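Local coordinates for protein factor essential for expression of methicillin resistance (Staphylococcus aureus, PDB 1LRZ) that adds glycines 2 and 3 of the pentaglycine bridge of staphylococcal peptidoglycan, using glycyl-tRNA as the donor, at residues F23-G28 / G75-Y80; K301-E306 / N334-F339; K65-F70 / P400-V405. All blocks are in the same frame, centred on the assembly; numbering follows the deposited sequence.

Contact 1 (F23-G28 / G75-Y80)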
loop_
_atom_site.group_PDB
_atom_site.type_symbol
_atom_site.label_atom_id
_atom_site.label_comp_id
_atom_site.label_asym_id
_atom_site.label_seq_id
_atom_site.Cartn_x
_atom_site.Cartn_y
_atom_site.Cartn_z
ATOM N N PHE A 23 -6.248 3.367 7.310
ATOM C CA PHE A 23 -5.124 3.571 8.220
ATOM C C PHE A 23 -5.172 4.957 8.865
ATOM O O PHE A 23 -4.469 5.203 9.839
ATOM C CB PHE A 23 -3.764 3.349 7.520
ATOM C CG PHE A 23 -3.501 4.269 6.349
ATOM C CD1 PHE A 23 -3.759 3.851 5.041
ATOM C CD2 PHE A 23 -2.988 5.546 6.554
ATOM C CE1 PHE A 23 -3.507 4.690 3.954
ATOM C CE2 PHE A 23 -2.731 6.398 5.469
ATOM C CZ PHE A 23 -2.992 5.967 4.169
ATOM N N THR A 24 -5.996 5.854 8.318
ATOM C CA THR A 24 -6.163 7.195 8.892
ATOM C C THR A 24 -7.187 7.173 10.045
ATOM O O THR A 24 -7.328 8.152 10.779
ATOM C CB THR A 24 -6.644 8.219 7.833
ATOM O OG1 THR A 24 -7.700 7.631 7.062
ATOM C CG2 THR A 24 -5.494 8.628 6.910
ATOM N N GLN A 25 -7.912 6.064 10.191
ATOM C CA GLN A 25 -8.899 5.926 11.271
ATOM C C GLN A 25 -8.245 5.101 12.382
ATOM O O GLN A 25 -8.755 4.051 12.783
ATOM C CB GLN A 25 -10.172 5.226 10.759
ATOM C CG GLN A 25 -11.001 6.094 9.792
ATOM C CD GLN A 25 -11.502 7.397 10.436
ATOM O OE1 GLN A 25 -11.438 8.483 9.834
ATOM N NE2 GLN A 25 -12.012 7.288 11.651
ATOM N N THR A 26 -7.112 5.597 12.876
ATOM C CA THR A 26 -6.340 4.906 13.916
ATOM C C THR A 26 -5.856 5.864 15.005
ATOM O O THR A 26 -5.845 7.084 14.830
ATOM C CB THR A 26 -5.070 4.252 13.320
ATOM O OG1 THR A 26 -4.251 5.279 12.740
ATOM C CG2 THR A 26 -5.429 3.238 12.241
ATOM N N VAL A 27 -5.426 5.292 16.120
ATOM C CA VAL A 27 -4.921 6.091 17.227
ATOM C C VAL A 27 -3.635 6.791 16.798
ATOM O O VAL A 27 -3.408 7.961 17.134
ATOM C CB VAL A 27 -4.663 5.199 18.449
ATOM C CG1 VAL A 27 -3.940 5.983 19.538
ATOM C CG2 VAL A 27 -5.986 4.675 18.963
ATOM N N GLY A 28 -2.801 6.082 16.038
ATOM C CA GLY A 28 -1.563 6.676 15.566
ATOM C C GLY A 28 -1.818 7.901 14.694
ATOM O O GLY A 28 -1.089 8.892 14.778
ATOM N N GLY A 75 -13.202 8.298 6.923
ATOM C CA GLY A 75 -14.152 7.647 7.806
ATOM C C GLY A 75 -15.543 8.077 7.387
ATOM O O GLY A 75 -15.679 8.777 6.391
ATOM N N PRO A 76 -16.591 7.720 8.138
ATOM C CA PRO A 76 -16.568 6.922 9.368
ATOM C C PRO A 76 -16.462 5.413 9.169
ATOM O O PRO A 76 -16.656 4.896 8.069
ATOM C CB PRO A 76 -17.887 7.293 10.033
ATOM C CG PRO A 76 -18.795 7.470 8.863
ATOM C CD PRO A 76 -17.944 8.250 7.883
ATOM N N VAL A 77 -16.146 4.720 10.254
ATOM C CA VAL A 77 -16.070 3.265 10.245
ATOM C C VAL A 77 -17.407 2.887 10.880
ATOM O O VAL A 77 -17.692 3.266 12.017
ATOM C CB VAL A 77 -14.899 2.769 11.102
ATOM C CG1 VAL A 77 -14.808 1.253 11.028
ATOM C CG2 VAL A 77 -13.591 3.417 10.601
ATOM N N ILE A 78 -18.233 2.168 10.128
ATOM C CA ILE A 78 -19.556 1.803 10.598
ATOM C C ILE A 78 -20.078 0.678 9.703
ATOM O O ILE A 78 -19.570 0.473 8.593
ATOM C CB ILE A 78 -20.474 3.057 10.503
ATOM C CG1 ILE A 78 -21.884 2.769 11.023
ATOM C CG2 ILE A 78 -20.546 3.527 9.062
ATOM C CD1 ILE A 78 -22.741 4.028 11.080
ATOM N N ASP A 79 -21.076 -0.060 10.180
ATOM C CA ASP A 79 -21.656 -1.136 9.375
ATOM C C ASP A 79 -22.537 -0.486 8.312
ATOM O O ASP A 79 -23.661 -0.045 8.600
ATOM C CB ASP A 79 -22.471 -2.084 10.270
ATOM C CG ASP A 79 -23.354 -3.042 9.475
ATOM O OD1 ASP A 79 -23.056 -3.296 8.287
ATOM O OD2 ASP A 79 -24.339 -3.555 10.054
ATOM N N TYR A 80 -22.035 -0.422 7.080
ATOM C CA TYR A 80 -22.793 0.215 6.009
ATOM C C TYR A 80 -23.968 -0.581 5.453
ATOM O O TYR A 80 -24.655 -0.099 4.560
ATOM C CB TYR A 80 -21.864 0.658 4.868
ATOM C CG TYR A 80 -21.064 1.904 5.188
ATOM C CD1 TYR A 80 -19.765 1.813 5.691
ATOM C CD2 TYR A 80 -21.613 3.184 4.995
ATOM C CE1 TYR A 80 -19.026 2.968 5.991
ATOM C CE2 TYR A 80 -20.886 4.341 5.293
ATOM C CZ TYR A 80 -19.594 4.227 5.787
ATOM O OH TYR A 80 -18.860 5.360 6.076
#
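Where the loop leading into helix 27-35 passes the end of strand 67-78, Q25 lies against G75 and V77, and this buried meeting joins the loop between helices 8-16 and 27-35 to the seven-stranded mixed sheet. The aliphatic part of Q25 does much of the touching. Its CG sits 3.8 Å from V77 CG2, with CB of Q25 almost as near to the same methyl, and the two side chains run past each other in opposite directions. V77 has CG1 anti to its backbone N (chi1 -178°), which leaves CG2 as the branch that faces the glutamine. The Q25 chain then bends at chi2 (-61°) and its amide end comes down on G75, where CD lies 3.7 Å from G75 CA.

FemA belongs to the FemABX family, in the acetyltransferase clan, and in this sheet strand 67-78 runs antiparallel to strand 52-63. V77 bonds through its backbone to A55 of that neighbour, while Q25 also touches C56 and L57. From helix 8-16, F11 packs on Q25, and F14 and T15 pack on V77.

Each segment is also held in shape from within. T26 occupies the N-cap position of helix 27-35: its OG1 donates to F23 O at 2.9 Å, approaching 33° out of the carbonyl plane, and also caps H29 N. On the other segment the peptide bond before P76 is cis, and Y80 OH donates to P76 O over 3.0 Å, tying the tyrosine back to the start of its own segment.

Contact 2 (K301-E306 / N334-F339); sequences KRLQEE and NAFRHF
L303 reaches out from its helix with its two methyls divided between two phenylalanines. CD2 goes to F336, 3.6 Å from ring atom CE2, and approaches that ring obliquely as the two side chains slide past each other in opposite directions. CD1 comes to F339 from the opposite direction, 4.1 Å from CE1, at the edge of the ring and near its plane. With CG of L303 set beside the backbone N (chi1 -70°), the fork of the leucine is carried toward both rings.

The rings have further neighbours within their own segment. A335 CB stands over one face of F336, and H338 CE1 lies 3.4 Å above one face of F339, toward its rim, while F336 CB lies in the plane of the F339 ring, at its edge. F339 ends a short 3-10 segment, 337-339, and its N bonds to F336 O at 3.0 Å, keeping the two residues close along the chain.

Beyond the pair of segments, H307 meets F336 edge-to-face, I313 touches both phenylalanines, and F245 covers L303 from helix 245-272. This is apolar packing at the base of the antiparallel helical hairpin of 245-272 and 277-307, the long coiled-coil arm of FemA, where it packs against the loop between strand 325-332 and helix 341-355.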
loop_
_atom_site.group_PDB
_atom_site.type_symbol
_atom_site.label_atom_id
_atom_site.label_comp_id
_atom_site.label_asym_id
_atom_site.label_seq_id
_atom_site.Cartn_x
_atom_site.Cartn_y
_atom_site.Cartn_z
ATOM N N LYS A 301 32.163 -7.084 -7.787
ATOM C CA LYS A 301 33.329 -6.336 -7.342
ATOM C C LYS A 301 33.337 -4.925 -7.910
ATOM O O LYS A 301 33.656 -3.966 -7.204
ATOM C CB LYS A 301 34.606 -7.084 -7.723
ATOM C CG LYS A 301 34.796 -8.343 -6.891
ATOM C CD LYS A 301 36.019 -9.128 -7.322
ATOM C CE LYS A 301 36.223 -10.345 -6.430
ATOM N NZ LYS A 301 37.356 -11.190 -6.914
ATOM N N ARG A 302 32.967 -4.790 -9.179
ATOM C CA ARG A 302 32.938 -3.481 -9.806
ATOM C C ARG A 302 31.885 -2.574 -9.151
ATOM O O ARG A 302 32.158 -1.400 -8.865
ATOM C CB ARG A 302 32.656 -3.616 -11.303
ATOM C CG ARG A 302 32.616 -2.276 -12.043
ATOM C CD ARG A 302 32.291 -2.470 -13.511
ATOM N NE ARG A 302 31.015 -3.159 -13.670
ATOM C CZ ARG A 302 29.834 -2.628 -13.371
ATOM N NH1 ARG A 302 28.726 -3.341 -13.544
ATOM N NH2 ARG A 302 29.754 -1.383 -12.917
ATOM N N LEU A 303 30.685 -3.109 -8.917
ATOM C CA LEU A 303 29.628 -2.313 -8.294
ATOM C C LEU A 303 29.998 -1.939 -6.863
ATOM O O LEU A 303 29.746 -0.816 -6.420
ATOM C CB LEU A 303 28.294 -3.073 -8.303
ATOM C CG LEU A 303 27.609 -3.253 -9.661
ATOM C CD1 LEU A 303 26.414 -4.179 -9.491
ATOM C CD2 LEU A 303 27.162 -1.898 -10.220
ATOM N N GLN A 304 30.610 -2.880 -6.150
ATOM C CA GLN A 304 31.013 -2.651 -4.767
ATOM C C GLN A 304 32.005 -1.491 -4.692
ATOM O O GLN A 304 31.891 -0.625 -3.826
ATOM C CB GLN A 304 31.651 -3.913 -4.181
ATOM C CG GLN A 304 32.037 -3.796 -2.711
ATOM C CD GLN A 304 32.752 -5.032 -2.180
ATOM O OE1 GLN A 304 32.525 -5.453 -1.042
ATOM N NE2 GLN A 304 33.627 -5.611 -2.997
ATOM N N GLU A 305 32.974 -1.463 -5.603
ATOM C CA GLU A 305 33.953 -0.384 -5.591
ATOM C C GLU A 305 33.332 0.956 -5.950
ATOM O O GLU A 305 33.702 1.984 -5.395
ATOM C CB GLU A 305 35.110 -0.681 -6.547
ATOM C CG GLU A 305 35.946 -1.878 -6.130
ATOM C CD GLU A 305 37.345 -1.856 -6.723
ATOM O OE1 GLU A 305 37.464 -1.680 -7.958
ATOM O OE2 GLU A 305 38.321 -2.021 -5.953
ATOM N N GLU A 306 32.385 0.956 -6.876
ATOM C CA GLU A 306 31.755 2.205 -7.260
ATOM C C GLU A 306 30.718 2.723 -6.262
ATOM O O GLU A 306 30.682 3.918 -5.966
ATOM C CB GLU A 306 31.101 2.069 -8.632
ATOM C CG GLU A 306 30.085 3.164 -8.924
ATOM C CD GLU A 306 29.661 3.206 -10.377
ATOM O OE1 GLU A 306 29.344 2.135 -10.941
ATOM O OE2 GLU A 306 29.638 4.314 -10.955
ATOM N N ASN A 334 16.448 2.995 -11.477
ATOM C CA ASN A 334 16.390 2.664 -12.901
ATOM C C ASN A 334 17.593 1.862 -13.364
ATOM O O ASN A 334 17.469 0.968 -14.198
ATOM C CB ASN A 334 16.302 3.940 -13.739
ATOM C CG ASN A 334 15.044 4.736 -13.452
ATOM O OD1 ASN A 334 13.936 4.215 -13.561
ATOM N ND2 ASN A 334 15.210 6.005 -13.083
ATOM N N ALA A 335 18.760 2.178 -12.817
ATOM C CA ALA A 335 19.990 1.499 -13.208
ATOM C C ALA A 335 20.069 0.036 -12.791
ATOM O O ALA A 335 20.774 -0.754 -13.417
ATOM C CB ALA A 335 21.196 2.258 -12.650
ATOM N N PHE A 336 19.346 -0.338 -11.743
ATOM C CA PHE A 336 19.421 -1.713 -11.284
ATOM C C PHE A 336 18.110 -2.467 -11.292
ATOM O O PHE A 336 17.907 -3.377 -10.484
ATOM C CB PHE A 336 20.046 -1.747 -9.890
ATOM C CG PHE A 336 21.378 -1.066 -9.826
ATOM C CD1 PHE A 336 21.518 0.156 -9.188
ATOM C CD2 PHE A 336 22.485 -1.624 -10.459
ATOM C CE1 PHE A 336 22.739 0.819 -9.176
ATOM C CE2 PHE A 336 23.717 -0.967 -10.454
ATOM C CZ PHE A 336 23.841 0.256 -9.813
ATOM N N ARG A 337 17.225 -2.098 -12.214
ATOM C CA ARG A 337 15.941 -2.770 -12.332
ATOM C C ARG A 337 16.110 -4.255 -12.626
ATOM O O ARG A 337 15.265 -5.064 -12.245
ATOM C CB ARG A 337 15.095 -2.136 -13.436
ATOM C CG ARG A 337 14.410 -0.858 -13.008
ATOM C CD ARG A 337 13.352 -0.416 -14.001
ATOM N NE ARG A 337 12.786 0.874 -13.614
ATOM C CZ ARG A 337 11.960 1.055 -12.586
ATOM N NH1 ARG A 337 11.587 0.021 -11.839
ATOM N NH2 ARG A 337 11.513 2.272 -12.298
ATOM N N HIS A 338 17.204 -4.618 -13.289
ATOM C CA HIS A 338 17.421 -6.013 -13.627
ATOM C C HIS A 338 17.621 -6.903 -12.402
ATOM O O HIS A 338 17.557 -8.127 -12.510
ATOM C CB HIS A 338 18.591 -6.161 -14.623
ATOM C CG HIS A 338 19.909 -5.680 -14.099
ATOM N ND1 HIS A 338 20.790 -6.501 -13.427
ATOM C CD2 HIS A 338 20.491 -4.457 -14.140
ATOM C CE1 HIS A 338 21.857 -5.805 -13.075
ATOM N NE2 HIS A 338 21.701 -4.562 -13.496
ATOM N N PHE A 339 17.848 -6.298 -11.238
ATOM C CA PHE A 339 18.004 -7.087 -10.012
ATOM C C PHE A 339 16.630 -7.407 -9.408
ATOM O O PHE A 339 16.529 -8.182 -8.454
ATOM C CB PHE A 339 18.861 -6.353 -8.978
ATOM C CG PHE A 339 20.342 -6.509 -9.195
ATOM C CD1 PHE A 339 21.133 -5.411 -9.527
ATOM C CD2 PHE A 339 20.949 -7.757 -9.061
ATOM C CE1 PHE A 339 22.520 -5.555 -9.722
ATOM C CE2 PHE A 339 22.329 -7.917 -9.253
ATOM C CZ PHE A 339 23.113 -6.813 -9.583
#

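Contact 3 (K65-F70 / P400-V405); sequences KVFKYF and PINKPV
F67 meets the start of helix 403-411 with the outer atoms of its ring. Its CE1 lies 4.1 Å from V405 CG1, the two side chains coming from opposite directions, and its CZ lies 4.0 Å from N402 ND2. Both partners approach the ring obliquely. The N402 side chain crosses that of F67 at about a right angle, its amide plane turned 78° from the ring.

What sets the amide is the helix behind it. N402 is the N-cap residue, and with CG anti to its backbone N (chi1 -174°) its OD1 accepts from V405 N. That bond is 3.3 Å long and nearly straight at the hydrogen (167°), although the N-H comes from above the carbonyl plane. The same residue that brings its ND2 to F67 thus caps the helix on which V405 sits.

Further out, L103 of strand 102-107 touches both F67 and V405, and M64 also packs on V405. Strand 102-107 lies between strands 67-78 and 397-400 in the sheet, and its L103 bonds through the backbone to both K68 and I401.

At the surface, with all three residues partly exposed and no hydrogen bond across, the join probably rests mainly on van der Waals contact, while N402 OD1 is used in capping the helix.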
loop_
_atom_site.group_PDB
_atom_site.type_symbol
_atom_site.label_atom_id
_atom_site.label_comp_id
_atom_site.label_asym_id
_atom_site.label_seq_id
_atom_site.Cartn_x
_atom_site.Cartn_y
_atom_site.Cartn_z
ATOM N N LYS A 65 -12.370 33.146 8.878
ATOM C CA LYS A 65 -12.251 33.827 10.166
ATOM C C LYS A 65 -12.706 33.126 11.439
ATOM O O LYS A 65 -11.908 32.899 12.345
ATOM C CB LYS A 65 -12.968 35.185 10.101
ATOM C CG LYS A 65 -12.739 35.973 8.826
ATOM C CD LYS A 65 -11.287 36.338 8.642
ATOM C CE LYS A 65 -11.143 37.302 7.474
ATOM N NZ LYS A 65 -9.720 37.664 7.222
ATOM N N VAL A 66 -13.997 32.823 11.526
ATOM C CA VAL A 66 -14.529 32.199 12.731
ATOM C C VAL A 66 -15.074 30.799 12.527
ATOM O O VAL A 66 -15.507 30.164 13.486
ATOM C CB VAL A 66 -15.679 33.037 13.340
ATOM C CG1 VAL A 66 -15.145 34.341 13.892
ATOM C CG2 VAL A 66 -16.757 33.290 12.276
ATOM N N PHE A 67 -15.060 30.311 11.295
ATOM C CA PHE A 67 -15.595 28.980 11.022
ATOM C C PHE A 67 -14.537 27.892 10.908
ATOM O O PHE A 67 -13.341 28.137 11.081
ATOM C CB PHE A 67 -16.441 29.010 9.748
ATOM C CG PHE A 67 -17.642 29.903 9.845
ATOM C CD1 PHE A 67 -17.570 31.231 9.445
ATOM C CD2 PHE A 67 -18.839 29.422 10.373
ATOM C CE1 PHE A 67 -18.679 32.083 9.569
ATOM C CE2 PHE A 67 -19.956 30.262 10.503
ATOM C CZ PHE A 67 -19.872 31.596 10.099
ATOM N N LYS A 68 -14.988 26.679 10.614
ATOM C CA LYS A 68 -14.075 25.554 10.489
ATOM C C LYS A 68 -14.461 24.602 9.371
ATOM O O LYS A 68 -15.646 24.366 9.104
ATOM C CB LYS A 68 -14.028 24.771 11.804
ATOM C CG LYS A 68 -13.406 25.533 12.957
ATOM C CD LYS A 68 -13.676 24.818 14.250
ATOM C CE LYS A 68 -13.179 25.605 15.449
ATOM N NZ LYS A 68 -13.578 24.887 16.693
ATOM N N TYR A 69 -13.436 24.065 8.726
ATOM C CA TYR A 69 -13.595 23.084 7.670
ATOM C C TYR A 69 -13.404 21.736 8.368
ATOM O O TYR A 69 -12.330 21.468 8.908
ATOM C CB TYR A 69 -12.516 23.290 6.604
ATOM C CG TYR A 69 -12.224 22.063 5.776
ATOM C CD1 TYR A 69 -13.227 21.428 5.059
ATOM C CD2 TYR A 69 -10.933 21.533 5.718
ATOM C CE1 TYR A 69 -12.963 20.294 4.299
ATOM C CE2 TYR A 69 -10.652 20.391 4.960
ATOM C CZ TYR A 69 -11.675 19.778 4.252
ATOM O OH TYR A 69 -11.410 18.651 3.503
ATOM N N PHE A 70 -14.454 20.918 8.404
ATOM C CA PHE A 70 -14.370 19.593 9.025
ATOM C C PHE A 70 -14.182 18.514 7.944
ATOM O O PHE A 70 -14.878 18.516 6.920
ATOM C CB PHE A 70 -15.634 19.293 9.849
ATOM C CG PHE A 70 -15.539 19.727 11.293
ATOM C CD1 PHE A 70 -15.726 21.060 11.650
ATOM C CD2 PHE A 70 -15.269 18.794 12.299
ATOM C CE1 PHE A 70 -15.644 21.462 12.997
ATOM C CE2 PHE A 70 -15.184 19.182 13.639
ATOM C CZ PHE A 70 -15.376 20.520 13.991
ATOM N N PRO A 400 -22.561 21.828 3.034
ATOM C CA PRO A 400 -22.335 23.216 3.453
ATOM C C PRO A 400 -23.211 23.478 4.674
ATOM O O PRO A 400 -24.396 23.148 4.648
ATOM C CB PRO A 400 -22.811 24.024 2.247
ATOM C CG PRO A 400 -22.673 23.074 1.100
ATOM C CD PRO A 400 -23.155 21.775 1.689
ATOM N N ILE A 401 -22.645 24.052 5.736
ATOM C CA ILE A 401 -23.431 24.352 6.935
ATOM C C ILE A 401 -24.005 25.775 6.866
ATOM O O ILE A 401 -25.157 26.006 7.243
ATOM C CB ILE A 401 -22.589 24.190 8.209
ATOM C CG1 ILE A 401 -22.076 22.743 8.303
ATOM C CG2 ILE A 401 -23.432 24.550 9.432
ATOM C CD1 ILE A 401 -23.177 21.706 8.350
ATOM N N ASN A 402 -23.195 26.725 6.401
ATOM C CA ASN A 402 -23.640 28.110 6.225
ATOM C C ASN A 402 -23.432 28.405 4.734
ATOM O O ASN A 402 -22.351 28.838 4.307
ATOM C CB ASN A 402 -22.806 29.072 7.068
ATOM C CG ASN A 402 -23.347 30.492 7.024
ATOM O OD1 ASN A 402 -23.721 30.990 5.961
ATOM N ND2 ASN A 402 -23.384 31.151 8.179
ATOM N N LYS A 403 -24.479 28.183 3.950
ATOM C CA LYS A 403 -24.408 28.328 2.500
ATOM C C LYS A 403 -23.903 29.638 1.936
ATOM O O LYS A 403 -23.046 29.630 1.058
ATOM C CB LYS A 403 -25.756 27.951 1.882
ATOM C CG LYS A 403 -26.084 26.460 2.075
ATOM C CD LYS A 403 -27.367 26.047 1.356
ATOM C CE LYS A 403 -27.740 24.604 1.680
ATOM N NZ LYS A 403 -28.981 24.168 0.972
ATOM N N PRO A 404 -24.425 30.783 2.410
ATOM C CA PRO A 404 -23.915 32.040 1.849
ATOM C C PRO A 404 -22.418 32.217 2.100
ATOM O O PRO A 404 -21.658 32.575 1.188
ATOM C CB PRO A 404 -24.747 33.101 2.568
ATOM C CG PRO A 404 -26.062 32.399 2.778
ATOM C CD PRO A 404 -25.632 31.015 3.226
ATOM N N VAL A 405 -21.989 31.967 3.336
ATOM C CA VAL A 405 -20.574 32.117 3.676
ATOM C C VAL A 405 -19.743 31.121 2.868
ATOM O O VAL A 405 -18.646 31.447 2.392
ATOM C CB VAL A 405 -20.321 31.905 5.194
ATOM C CG1 VAL A 405 -18.829 32.018 5.492
ATOM C CG2 VAL A 405 -21.107 32.941 6.010
#

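Overall arrangement
From the N terminus, contact 1 closes first, bringing the entry to helix 27-35 back against the end of strand 67-78 after two sheet strands, 39-46 and 52-63, have passed. Contact 3 opens inside that loop, at the start of the same strand, and closes only near the C terminus, so contacts 1 and 3 cross. Their centres are about 24 Å apart, on the same side of the chain's centre, and both bear on the seven-stranded sheet. Contact 2 opens and closes within the long loop of contact 3. Its centre is about 43 Å from that of contact 1, across the molecule, and it joins the helical arm to the loop following strand 325-332 of the nine-stranded sheet.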